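Motility protein B (Helicobacter pylori, PDB 3CYP) probably forms, with MotA, the stator of the flagellar motor and may fasten the torque-generating machinery to the cell wall through this C-terminal periplasmic domain. Local coordinates at residues 31-36 with 124-129; 44-49 with 56-61; 68-73 with 81-86; 95-100 with 104-109. All blocks are in the same frame, centred on the assembly; numbering follows the deposited sequence.

Contact 3 is the core contact: apolar side chains of helix 58-75 pack on strand 83-87, an outermost strand of this chain's sheet. Contact 2, partly buried, uses the start of the same helix, but there a histidine-to-carbonyl hydrogen bond joins it to the loop after strand 38-44. Contact 4, at the surface, is also polar, with an asparagine amide gripping a loop backbone; it touches contact 2 through Asp46 with Asn107 and Phe44 with Arg108, and the two centres lie about 11 Å apart. Contact 1 sits across the chain's centre from both, a small, partly buried apolar join between helix 117-131 and the loop at 31-36, touching contact 3 at Gln82.

Contact 1: 31-36 with 124-129; sequences QKLPKR and HSILDN
The backbones of loop 31-36 and helix 117-131 come nearest at Lys32 and Ile126, whose CA atoms are 7.3 Å apart, a gap bridged by side chains. In this OmpA-like domain the contact brings the connection between helix 17-30 and strand 38-44 against the helix near the chain's C-terminus. Ile126 carries the helix side of it, and both of its branches take part. Its CG1 branch stands opposite the carbonyl carbon (chi1 -78°), which leaves CG2 opposite the backbone N, and both branch ends, CD1 and CG2, lie against Lys32 and Leu33. CG2 of Ile126 lies 4.0 Å from Lys32 CB. Of its side chain Lys32 contributes only CB, though its backbone O also meets the helix: the chain runs out extended, bends at its last torsion and carries the amine away. Leu33 is buried and comes in by its tip, with CD2 touching the isoleucine at CD1, 3.9 Å away, and at CG2, 4.0 Å away; the two side chains cross obliquely. Leu33 also packs on Ile123 one turn earlier, and Pro34 lies on Asp119 and Lys122, so the loop follows the helix for some distance. Ile29 of helix 17-30 meets Ile126 as well, while Arg36 adds a salt bridge to Asp116. The helix itself is regular here, with Asn129 N bonded to Ser125 O at 2.9 Å. Between the two segments the contact is made by carbon atoms, apart from the closest approach, Ile126 CD1 to Lys32 O at 3.3 Å.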
# COMPACT_ATOMS: atom_id res chain seq x y z
N GLN B 31 -12.82 -0.99 11.46
CA GLN B 31 -12.30 -1.23 12.79
C GLN B 31 -13.19 -2.15 13.63
O GLN B 31 -12.73 -2.65 14.66
CB GLN B 31 -12.06 0.10 13.47
CG GLN B 31 -11.01 0.89 12.76
CD GLN B 31 -10.80 2.24 13.35
OE1 GLN B 31 -10.20 2.36 14.43
NE2 GLN B 31 -11.19 3.28 12.62
N LYS B 32 -14.44 -2.35 13.20
CA LYS B 32 -15.38 -3.25 13.89
C LYS B 32 -15.23 -4.71 13.44
O LYS B 32 -15.76 -5.62 14.09
CB LYS B 32 -16.82 -2.80 13.65
CG LYS B 32 -17.15 -1.44 14.27
CD LYS B 32 -18.58 -1.08 14.02
CE LYS B 32 -18.85 0.37 14.45
NZ LYS B 32 -19.01 0.46 15.90
N LEU B 33 -14.57 -4.91 12.31
CA LEU B 33 -14.50 -6.26 11.69
C LEU B 33 -13.57 -7.19 12.45
O LEU B 33 -12.64 -6.77 13.14
CB LEU B 33 -13.98 -6.17 10.24
CG LEU B 33 -14.76 -5.27 9.31
CD1 LEU B 33 -14.20 -5.30 7.91
CD2 LEU B 33 -16.27 -5.58 9.31
N PRO B 34 -13.79 -8.51 12.26
CA PRO B 34 -12.84 -9.50 12.74
C PRO B 34 -11.45 -9.21 12.24
O PRO B 34 -11.29 -8.82 11.06
CB PRO B 34 -13.40 -10.81 12.17
CG PRO B 34 -14.81 -10.60 12.01
CD PRO B 34 -14.91 -9.15 11.55
N LYS B 35 -10.45 -9.42 13.09
CA LYS B 35 -9.06 -9.18 12.76
C LYS B 35 -8.58 -9.95 11.54
O LYS B 35 -7.68 -9.48 10.86
CB LYS B 35 -8.16 -9.55 13.93
CG LYS B 35 -8.30 -8.66 15.12
CD LYS B 35 -7.39 -9.12 16.28
CE LYS B 35 -7.63 -10.57 16.74
NZ LYS B 35 -8.81 -10.72 17.63
N ARG B 36 -9.20 -11.10 11.26
CA ARG B 36 -8.75 -11.91 10.13
C ARG B 36 -9.27 -11.39 8.79
O ARG B 36 -8.87 -11.91 7.75
CB ARG B 36 -9.11 -13.39 10.33
CG ARG B 36 -8.20 -14.07 11.30
CD ARG B 36 -8.68 -15.47 11.71
NE ARG B 36 -8.84 -16.39 10.59
CZ ARG B 36 -10.00 -16.82 10.12
NH1 ARG B 36 -11.16 -16.38 10.62
NH2 ARG B 36 -10.02 -17.70 9.13
N HIS B 124 -21.42 -8.49 7.03
CA HIS B 124 -22.72 -8.10 6.48
C HIS B 124 -23.53 -7.34 7.55
O HIS B 124 -24.13 -6.28 7.25
CB HIS B 124 -23.49 -9.35 6.02
CG HIS B 124 -24.76 -9.02 5.30
ND1 HIS B 124 -25.78 -9.93 5.14
CD2 HIS B 124 -25.18 -7.88 4.70
CE1 HIS B 124 -26.77 -9.36 4.48
NE2 HIS B 124 -26.43 -8.13 4.18
N SER B 125 -23.48 -7.84 8.78
CA SER B 125 -24.27 -7.25 9.88
C SER B 125 -23.76 -5.87 10.17
O SER B 125 -24.54 -4.94 10.36
CB SER B 125 -24.22 -8.07 11.17
OG SER B 125 -24.94 -9.26 11.01
N ILE B 126 -22.44 -5.75 10.19
CA ILE B 126 -21.76 -4.48 10.51
C ILE B 126 -22.06 -3.46 9.43
O ILE B 126 -22.34 -2.28 9.73
CB ILE B 126 -20.23 -4.73 10.75
CG1 ILE B 126 -20.00 -5.32 12.14
CG2 ILE B 126 -19.39 -3.41 10.62
CD1 ILE B 126 -18.61 -5.97 12.40
N LEU B 127 -22.00 -3.87 8.16
CA LEU B 127 -22.36 -2.98 7.05
C LEU B 127 -23.81 -2.53 7.18
O LEU B 127 -24.10 -1.35 7.03
CB LEU B 127 -22.17 -3.66 5.72
CG LEU B 127 -20.69 -3.82 5.36
CD1 LEU B 127 -20.63 -4.71 4.15
CD2 LEU B 127 -20.00 -2.45 5.15
N ASP B 128 -24.69 -3.48 7.46
CA ASP B 128 -26.11 -3.19 7.70
C ASP B 128 -26.33 -2.17 8.79
O ASP B 128 -27.13 -1.25 8.61
CB ASP B 128 -26.84 -4.46 8.09
CG ASP B 128 -27.29 -5.24 6.93
OD1 ASP B 128 -27.16 -4.72 5.79
OD2 ASP B 128 -27.80 -6.35 7.15
N ASN B 129 -25.66 -2.35 9.93
CA ASN B 129 -25.82 -1.48 11.09
C ASN B 129 -25.40 -0.04 10.76
O ASN B 129 -26.04 0.92 11.19
CB ASN B 129 -24.99 -1.96 12.27
CG ASN B 129 -25.48 -3.28 12.83
OD1 ASN B 129 -24.76 -3.95 13.56
ND2 ASN B 129 -26.69 -3.66 12.49

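Contact 2: 44-49 with 56-61; sequences FTDDTP and KSHYEL
A histidine at the start of helix 58-75 donates to a backbone carbonyl of the loop that leaves strand 38-44, a polar contact closing the strand-to-helix connection of the OmpA-like fold. His58 NE2 reaches Thr48 O at 2.7 Å, bent at hydrogen (140°). The carbonyl oxygen lies close to the plane of the imidazole, at its edge, whereas the nitrogen stands somewhat tilted from the carbonyl plane. With CG opposite its own carbonyl carbon (chi1 -70°), His58 extends the ring along the loop, beside Thr45 and Asp46. Thr45 OG1 comes within 3.2 Å of His58 CD2, the two side chains crossing at roughly a right angle. The same hydroxyl gives its proton to Asp46 O at 2.7 Å, on a lone pair in the carbonyl plane, so it is tied down beside the ring. The methyl of Thr45 packs one turn further along the helix, on Leu61, with Thr45 CG2 to Leu61 CD2 3.7 Å. Asp46 shapes the loop that presents Thr48 O: its OD1 accepts from Thr48 N at 2.9 Å, an Asx turn, and from Thr48 OG1 at 3.0 Å, both donors arriving from one face of the carboxylate. On the helix side Ser57 is the N-cap, its OG accepting from Glu60 N at 3.0 Å. Beyond the two segments, Asp46 OD2 bonds to Asn107 just ahead of strand 108-114. Arg103 of helix 100-105 lies against Asp46, Asp47 and Thr48, and Thr45 packs further along helix 58-75 on Ala62 and Arg65.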
# COMPACT_ATOMS: atom_id res chain seq x y z
N PHE B 44 -9.37 2.57 -10.07
CA PHE B 44 -9.75 2.42 -11.47
C PHE B 44 -9.85 3.78 -12.14
O PHE B 44 -9.95 4.83 -11.47
CB PHE B 44 -11.09 1.75 -11.63
CG PHE B 44 -11.26 0.45 -10.86
CD1 PHE B 44 -11.10 -0.78 -11.51
CD2 PHE B 44 -11.60 0.45 -9.51
CE1 PHE B 44 -11.28 -1.97 -10.84
CE2 PHE B 44 -11.82 -0.76 -8.83
CZ PHE B 44 -11.64 -1.96 -9.50
N THR B 45 -9.78 3.71 -13.47
CA THR B 45 -10.04 4.84 -14.37
C THR B 45 -10.97 4.46 -15.51
O THR B 45 -11.25 3.30 -15.77
CB THR B 45 -8.71 5.31 -15.04
OG1 THR B 45 -8.31 4.30 -15.99
CG2 THR B 45 -7.60 5.53 -13.99
N ASP B 46 -11.45 5.48 -16.21
CA ASP B 46 -12.02 5.31 -17.54
C ASP B 46 -10.88 5.10 -18.55
O ASP B 46 -9.70 4.98 -18.17
CB ASP B 46 -12.91 6.51 -17.90
CG ASP B 46 -12.16 7.84 -17.96
OD1 ASP B 46 -10.99 7.87 -18.35
OD2 ASP B 46 -12.78 8.87 -17.65
N ASP B 47 -11.22 5.11 -19.83
CA ASP B 47 -10.24 4.82 -20.85
C ASP B 47 -9.99 6.05 -21.70
O ASP B 47 -9.55 5.94 -22.84
CB ASP B 47 -10.72 3.65 -21.72
CG ASP B 47 -11.91 4.00 -22.59
OD1 ASP B 47 -12.45 5.13 -22.45
OD2 ASP B 47 -12.29 3.13 -23.42
N THR B 48 -10.25 7.23 -21.13
CA THR B 48 -10.03 8.47 -21.87
C THR B 48 -8.53 8.72 -21.98
O THR B 48 -7.77 8.51 -21.02
CB THR B 48 -10.74 9.70 -21.25
OG1 THR B 48 -10.07 10.11 -20.05
CG2 THR B 48 -12.18 9.42 -20.94
N PRO B 49 -8.07 9.15 -23.16
CA PRO B 49 -6.64 9.38 -23.22
C PRO B 49 -6.25 10.51 -22.27
O PRO B 49 -6.97 11.49 -22.14
CB PRO B 49 -6.40 9.76 -24.69
CG PRO B 49 -7.59 9.25 -25.42
CD PRO B 49 -8.72 9.44 -24.45
N LYS B 56 1.43 9.19 -16.42
CA LYS B 56 1.87 8.67 -17.70
C LYS B 56 1.08 7.46 -18.12
O LYS B 56 1.16 7.02 -19.27
CB LYS B 56 3.39 8.41 -17.64
CG LYS B 56 4.16 9.69 -17.36
CD LYS B 56 5.65 9.54 -17.50
CE LYS B 56 6.34 10.90 -17.31
NZ LYS B 56 7.73 10.92 -17.85
N SER B 57 0.29 6.91 -17.20
CA SER B 57 -0.58 5.80 -17.54
C SER B 57 -1.81 5.83 -16.65
O SER B 57 -1.80 6.45 -15.61
CB SER B 57 0.14 4.48 -17.34
OG SER B 57 0.38 4.24 -15.96
N HIS B 58 -2.83 5.12 -17.06
CA HIS B 58 -4.02 4.97 -16.24
C HIS B 58 -3.66 4.14 -14.99
O HIS B 58 -4.24 4.34 -13.91
CB HIS B 58 -5.14 4.33 -17.03
CG HIS B 58 -5.71 5.22 -18.10
ND1 HIS B 58 -5.34 5.11 -19.42
CD2 HIS B 58 -6.66 6.18 -18.05
CE1 HIS B 58 -6.03 5.99 -20.14
NE2 HIS B 58 -6.82 6.65 -19.34
N TYR B 59 -2.72 3.20 -15.13
CA TYR B 59 -2.29 2.45 -13.93
C TYR B 59 -1.73 3.38 -12.86
O TYR B 59 -2.01 3.18 -11.67
CB TYR B 59 -1.26 1.36 -14.25
CG TYR B 59 -1.84 0.13 -14.86
CD1 TYR B 59 -1.62 -0.15 -16.21
CD2 TYR B 59 -2.64 -0.75 -14.12
CE1 TYR B 59 -2.15 -1.30 -16.80
CE2 TYR B 59 -3.18 -1.89 -14.71
CZ TYR B 59 -2.93 -2.14 -16.06
OH TYR B 59 -3.47 -3.28 -16.62
N GLU B 60 -0.96 4.40 -13.24
CA GLU B 60 -0.39 5.32 -12.25
C GLU B 60 -1.45 6.18 -11.59
O GLU B 60 -1.40 6.42 -10.38
CB GLU B 60 0.70 6.23 -12.85
CG GLU B 60 1.90 5.46 -13.35
CD GLU B 60 2.73 6.28 -14.31
OE1 GLU B 60 2.82 7.50 -14.08
OE2 GLU B 60 3.28 5.72 -15.28
N LEU B 61 -2.41 6.67 -12.38
CA LEU B 61 -3.50 7.43 -11.82
C LEU B 61 -4.36 6.57 -10.89
O LEU B 61 -4.70 7.00 -9.78
CB LEU B 61 -4.36 8.03 -12.95
CG LEU B 61 -5.70 8.68 -12.56
CD1 LEU B 61 -5.56 9.84 -11.58
CD2 LEU B 61 -6.45 9.09 -13.86

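Contact 3: 68-73 with 81-86; sequences RVMKVL and NQLSFS
Met70 holds CG opposite its backbone N (chi1 -166°) and stays extended to the sulfur, where a bend swings the methyl toward Phe85. Phe85 in turn places its ring between its own N and carbonyl carbon (chi1 77°), bringing its CD1 to that methyl: Met70 CE lies 3.8 Å from Phe85 CD1. The sulfur sits 5.2 Å from the ring centroid, approaching obliquely, a Met-aromatic contact in which the two side chains cross nearly at right angles. Met70 SD also rests on the strand backbone, 3.7 Å from Ser84 C. These residues join the helix and second strand of the beta-alpha-beta unit 38-44, 58-75, 83-87, with segments 68-73 and 83-86 almost antiparallel (166°), their axes 8.7 Å apart. Leu83 slips past Met70 in the opposite direction, its CD1 lying 4.0 Å from Met70 CG. Its other methyl, CD2, meets Leu73 CD1 at the same 4.0 Å, so one leucine touches two side chains a turn apart on the helix. Ser84, pointing from the other face of the strand, bonds to Asn40. At this outermost strand of the chain's sheet the second subunit closes in, with its Tyr67 on Met70 and its Leu83 on Phe85.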
# COMPACT_ATOMS: atom_id res chain seq x y z
N ARG B 68 -4.08 6.92 -2.06
CA ARG B 68 -4.55 8.07 -1.31
C ARG B 68 -5.74 7.71 -0.44
O ARG B 68 -5.79 8.12 0.70
CB ARG B 68 -4.90 9.23 -2.26
CG ARG B 68 -3.61 9.89 -2.78
CD ARG B 68 -3.82 10.97 -3.79
NE ARG B 68 -4.97 11.83 -3.53
CZ ARG B 68 -4.98 12.91 -2.75
NH1 ARG B 68 -3.91 13.30 -2.07
NH2 ARG B 68 -6.09 13.61 -2.63
N VAL B 69 -6.67 6.93 -0.96
CA VAL B 69 -7.80 6.47 -0.17
C VAL B 69 -7.27 5.64 0.99
O VAL B 69 -7.70 5.76 2.14
CB VAL B 69 -8.84 5.73 -1.00
CG1 VAL B 69 -9.83 4.98 -0.08
CG2 VAL B 69 -9.58 6.77 -1.88
N MET B 70 -6.35 4.72 0.69
CA MET B 70 -5.75 3.87 1.75
C MET B 70 -5.09 4.69 2.89
O MET B 70 -5.27 4.38 4.09
CB MET B 70 -4.76 2.86 1.16
CG MET B 70 -4.43 1.79 2.14
SD MET B 70 -3.04 0.75 1.58
CE MET B 70 -1.67 1.91 1.66
N LYS B 71 -4.35 5.74 2.51
CA LYS B 71 -3.71 6.61 3.50
C LYS B 71 -4.74 7.24 4.40
O LYS B 71 -4.56 7.30 5.62
CB LYS B 71 -2.93 7.74 2.83
CG LYS B 71 -1.68 7.29 2.16
CD LYS B 71 -0.67 8.42 2.15
CE LYS B 71 -1.03 9.49 1.20
NZ LYS B 71 0.07 10.56 1.27
N VAL B 72 -5.87 7.68 3.81
CA VAL B 72 -6.96 8.25 4.61
C VAL B 72 -7.56 7.26 5.58
O VAL B 72 -7.75 7.55 6.76
CB VAL B 72 -8.03 8.93 3.78
CG1 VAL B 72 -9.14 9.46 4.71
CG2 VAL B 72 -7.39 10.09 3.00
N LEU B 73 -7.79 6.02 5.12
CA LEU B 73 -8.27 5.01 6.04
C LEU B 73 -7.34 4.84 7.26
O LEU B 73 -7.76 4.63 8.41
CB LEU B 73 -8.43 3.62 5.36
CG LEU B 73 -9.57 3.58 4.34
CD1 LEU B 73 -9.47 2.36 3.40
CD2 LEU B 73 -10.93 3.65 5.04
N ASN B 81 -1.79 -3.31 8.90
CA ASN B 81 -1.77 -4.76 8.69
C ASN B 81 -3.00 -5.31 7.97
O ASN B 81 -2.88 -6.36 7.30
CB ASN B 81 -1.57 -5.51 10.01
CG ASN B 81 -1.27 -6.98 9.80
OD1 ASN B 81 -0.31 -7.30 9.11
ND2 ASN B 81 -2.10 -7.86 10.35
N GLN B 82 -4.16 -4.66 8.07
CA GLN B 82 -5.36 -5.14 7.44
C GLN B 82 -5.57 -4.53 6.03
O GLN B 82 -6.54 -4.85 5.36
CB GLN B 82 -6.57 -4.83 8.29
CG GLN B 82 -6.82 -5.82 9.42
CD GLN B 82 -7.92 -5.32 10.29
OE1 GLN B 82 -7.77 -4.30 10.97
NE2 GLN B 82 -9.07 -5.97 10.22
N LEU B 83 -4.62 -3.70 5.58
CA LEU B 83 -4.80 -2.95 4.34
C LEU B 83 -3.79 -3.27 3.24
O LEU B 83 -2.62 -3.61 3.51
CB LEU B 83 -4.73 -1.45 4.61
CG LEU B 83 -5.98 -0.85 5.21
CD1 LEU B 83 -5.62 0.54 5.77
CD2 LEU B 83 -7.12 -0.76 4.17
N SER B 84 -4.24 -3.14 2.00
CA SER B 84 -3.40 -3.13 0.82
C SER B 84 -4.11 -2.27 -0.22
O SER B 84 -5.30 -1.97 -0.06
CB SER B 84 -3.20 -4.53 0.30
OG SER B 84 -4.39 -5.12 -0.12
N PHE B 85 -3.38 -1.89 -1.26
CA PHE B 85 -3.99 -1.19 -2.41
C PHE B 85 -3.56 -1.81 -3.72
O PHE B 85 -2.46 -2.41 -3.83
CB PHE B 85 -3.70 0.30 -2.39
CG PHE B 85 -2.29 0.69 -2.83
CD1 PHE B 85 -1.22 0.61 -1.93
CD2 PHE B 85 -2.05 1.10 -4.14
CE1 PHE B 85 0.06 0.99 -2.33
CE2 PHE B 85 -0.75 1.46 -4.53
CZ PHE B 85 0.29 1.39 -3.61
N SER B 86 -4.43 -1.68 -4.72
CA SER B 86 -4.19 -2.30 -6.00
C SER B 86 -4.66 -1.39 -7.08
O SER B 86 -5.71 -0.78 -6.98
CB SER B 86 -4.85 -3.66 -6.10
OG SER B 86 -4.37 -4.57 -5.13

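Contact 4: 95-100 with 104-109; sequences APNDSL and MKNNRV
The flat amide of Asn106 is bonded in its own plane to Ala95 by both polar ends. Its OD1 takes the proton of Ala95 N at 3.0 Å, the donor lying in the amide's carbonyl plane on a lone pair. Its ND2 donates to Ala95 O, also 3.0 Å, that oxygen almost within the amide plane; relative to the Ala95 carbonyl the nitrogen instead stands 35° above the plane. Two bonds to one residue fix this buried side chain's rotation. The amide of Asn97 comes up obliquely beside it, the two planes 68° apart. The guanidinium of Arg108 has the backbone carbonyl of Asn106 at its edge: NH1 donates to Asn106 O at 3.0 Å, while NE forms a salt bridge with Glu110 and the group makes a cation-pi contact with Phe44. Met104 N bonds to Leu100 O at 3.0 Å, and Met104 CG crowds that oxygen at 3.2 Å; Leu100 CD1 touches Met104 CG more lightly, at 4.2 Å. Ser99 is the N-cap, its OG accepting from Asn102 N. Helix 100-105 is thus short and N-capped, its C-terminal end tied by Asn106 to the preceding loop, ahead of strand 108-114 of the OmpA-like sheet.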
# COMPACT_ATOMS: atom_id res chain seq x y z
N ALA B 95 -19.05 0.54 -16.01
CA ALA B 95 -20.00 1.06 -16.99
C ALA B 95 -19.28 1.02 -18.33
O ALA B 95 -18.07 1.14 -18.37
CB ALA B 95 -20.35 2.48 -16.65
N PRO B 96 -20.03 0.93 -19.43
CA PRO B 96 -19.32 0.95 -20.71
C PRO B 96 -18.66 2.30 -20.92
O PRO B 96 -19.18 3.32 -20.44
CB PRO B 96 -20.44 0.69 -21.74
CG PRO B 96 -21.69 1.12 -21.06
CD PRO B 96 -21.49 0.85 -19.59
N ASN B 97 -17.50 2.35 -21.57
CA ASN B 97 -16.82 3.62 -21.78
C ASN B 97 -17.34 4.28 -23.06
O ASN B 97 -16.55 4.83 -23.83
CB ASN B 97 -15.30 3.44 -21.87
CG ASN B 97 -14.63 3.27 -20.49
OD1 ASN B 97 -14.03 2.22 -20.21
ND2 ASN B 97 -14.67 4.31 -19.68
N ASP B 98 -18.66 4.27 -23.23
CA ASP B 98 -19.28 4.68 -24.50
C ASP B 98 -19.76 6.14 -24.52
O ASP B 98 -19.86 6.73 -25.61
CB ASP B 98 -20.40 3.72 -24.90
CG ASP B 98 -21.48 3.58 -23.84
OD1 ASP B 98 -21.53 4.41 -22.91
OD2 ASP B 98 -22.30 2.63 -23.96
N SER B 99 -20.09 6.70 -23.35
CA SER B 99 -20.48 8.11 -23.23
C SER B 99 -19.67 8.80 -22.13
O SER B 99 -19.11 8.13 -21.27
CB SER B 99 -21.96 8.23 -22.87
OG SER B 99 -22.16 8.16 -21.46
N LEU B 100 -19.67 10.13 -22.14
CA LEU B 100 -18.93 10.91 -21.13
C LEU B 100 -19.38 10.59 -19.70
O LEU B 100 -18.56 10.39 -18.81
CB LEU B 100 -19.13 12.40 -21.38
CG LEU B 100 -18.58 13.38 -20.35
CD1 LEU B 100 -17.12 13.09 -20.01
CD2 LEU B 100 -18.77 14.80 -20.85
N MET B 104 -17.23 8.71 -16.73
CA MET B 104 -17.00 9.34 -15.43
C MET B 104 -17.18 8.37 -14.27
O MET B 104 -16.44 8.46 -13.28
CB MET B 104 -17.91 10.55 -15.23
CG MET B 104 -17.50 11.71 -16.11
SD MET B 104 -18.68 13.06 -15.98
CE MET B 104 -18.17 13.65 -14.35
N LYS B 105 -18.15 7.47 -14.40
CA LYS B 105 -18.45 6.44 -13.37
C LYS B 105 -17.27 5.50 -13.12
O LYS B 105 -17.13 4.92 -12.03
CB LYS B 105 -19.65 5.59 -13.80
CG LYS B 105 -21.02 6.29 -13.78
CD LYS B 105 -21.66 6.25 -12.40
CE LYS B 105 -21.27 7.47 -11.59
NZ LYS B 105 -21.10 7.24 -10.15
N ASN B 106 -16.44 5.31 -14.14
CA ASN B 106 -15.30 4.37 -14.05
C ASN B 106 -14.11 4.90 -13.26
O ASN B 106 -13.18 4.17 -12.97
CB ASN B 106 -14.86 3.90 -15.45
CG ASN B 106 -15.92 3.01 -16.13
OD1 ASN B 106 -16.62 2.25 -15.47
ND2 ASN B 106 -16.08 3.15 -17.46
N ASN B 107 -14.12 6.19 -12.93
CA ASN B 107 -13.07 6.81 -12.17
C ASN B 107 -13.43 6.69 -10.70
O ASN B 107 -14.14 7.53 -10.14
CB ASN B 107 -12.92 8.28 -12.60
CG ASN B 107 -12.47 8.39 -14.00
OD1 ASN B 107 -11.39 7.92 -14.34
ND2 ASN B 107 -13.35 8.91 -14.88
N ARG B 108 -12.93 5.63 -10.08
CA ARG B 108 -13.39 5.30 -8.72
C ARG B 108 -12.42 4.40 -7.99
O ARG B 108 -11.52 3.82 -8.58
CB ARG B 108 -14.80 4.66 -8.75
CG ARG B 108 -14.92 3.14 -8.91
CD ARG B 108 -14.93 2.69 -10.30
NE ARG B 108 -14.98 1.23 -10.46
CZ ARG B 108 -14.55 0.63 -11.55
NH1 ARG B 108 -14.07 1.34 -12.55
NH2 ARG B 108 -14.53 -0.68 -11.63
N VAL B 109 -12.63 4.32 -6.69
CA VAL B 109 -11.92 3.37 -5.82
C VAL B 109 -13.00 2.51 -5.19
O VAL B 109 -14.04 3.04 -4.78
CB VAL B 109 -11.06 4.07 -4.79
CG1 VAL B 109 -10.66 3.09 -3.67
CG2 VAL B 109 -9.84 4.66 -5.44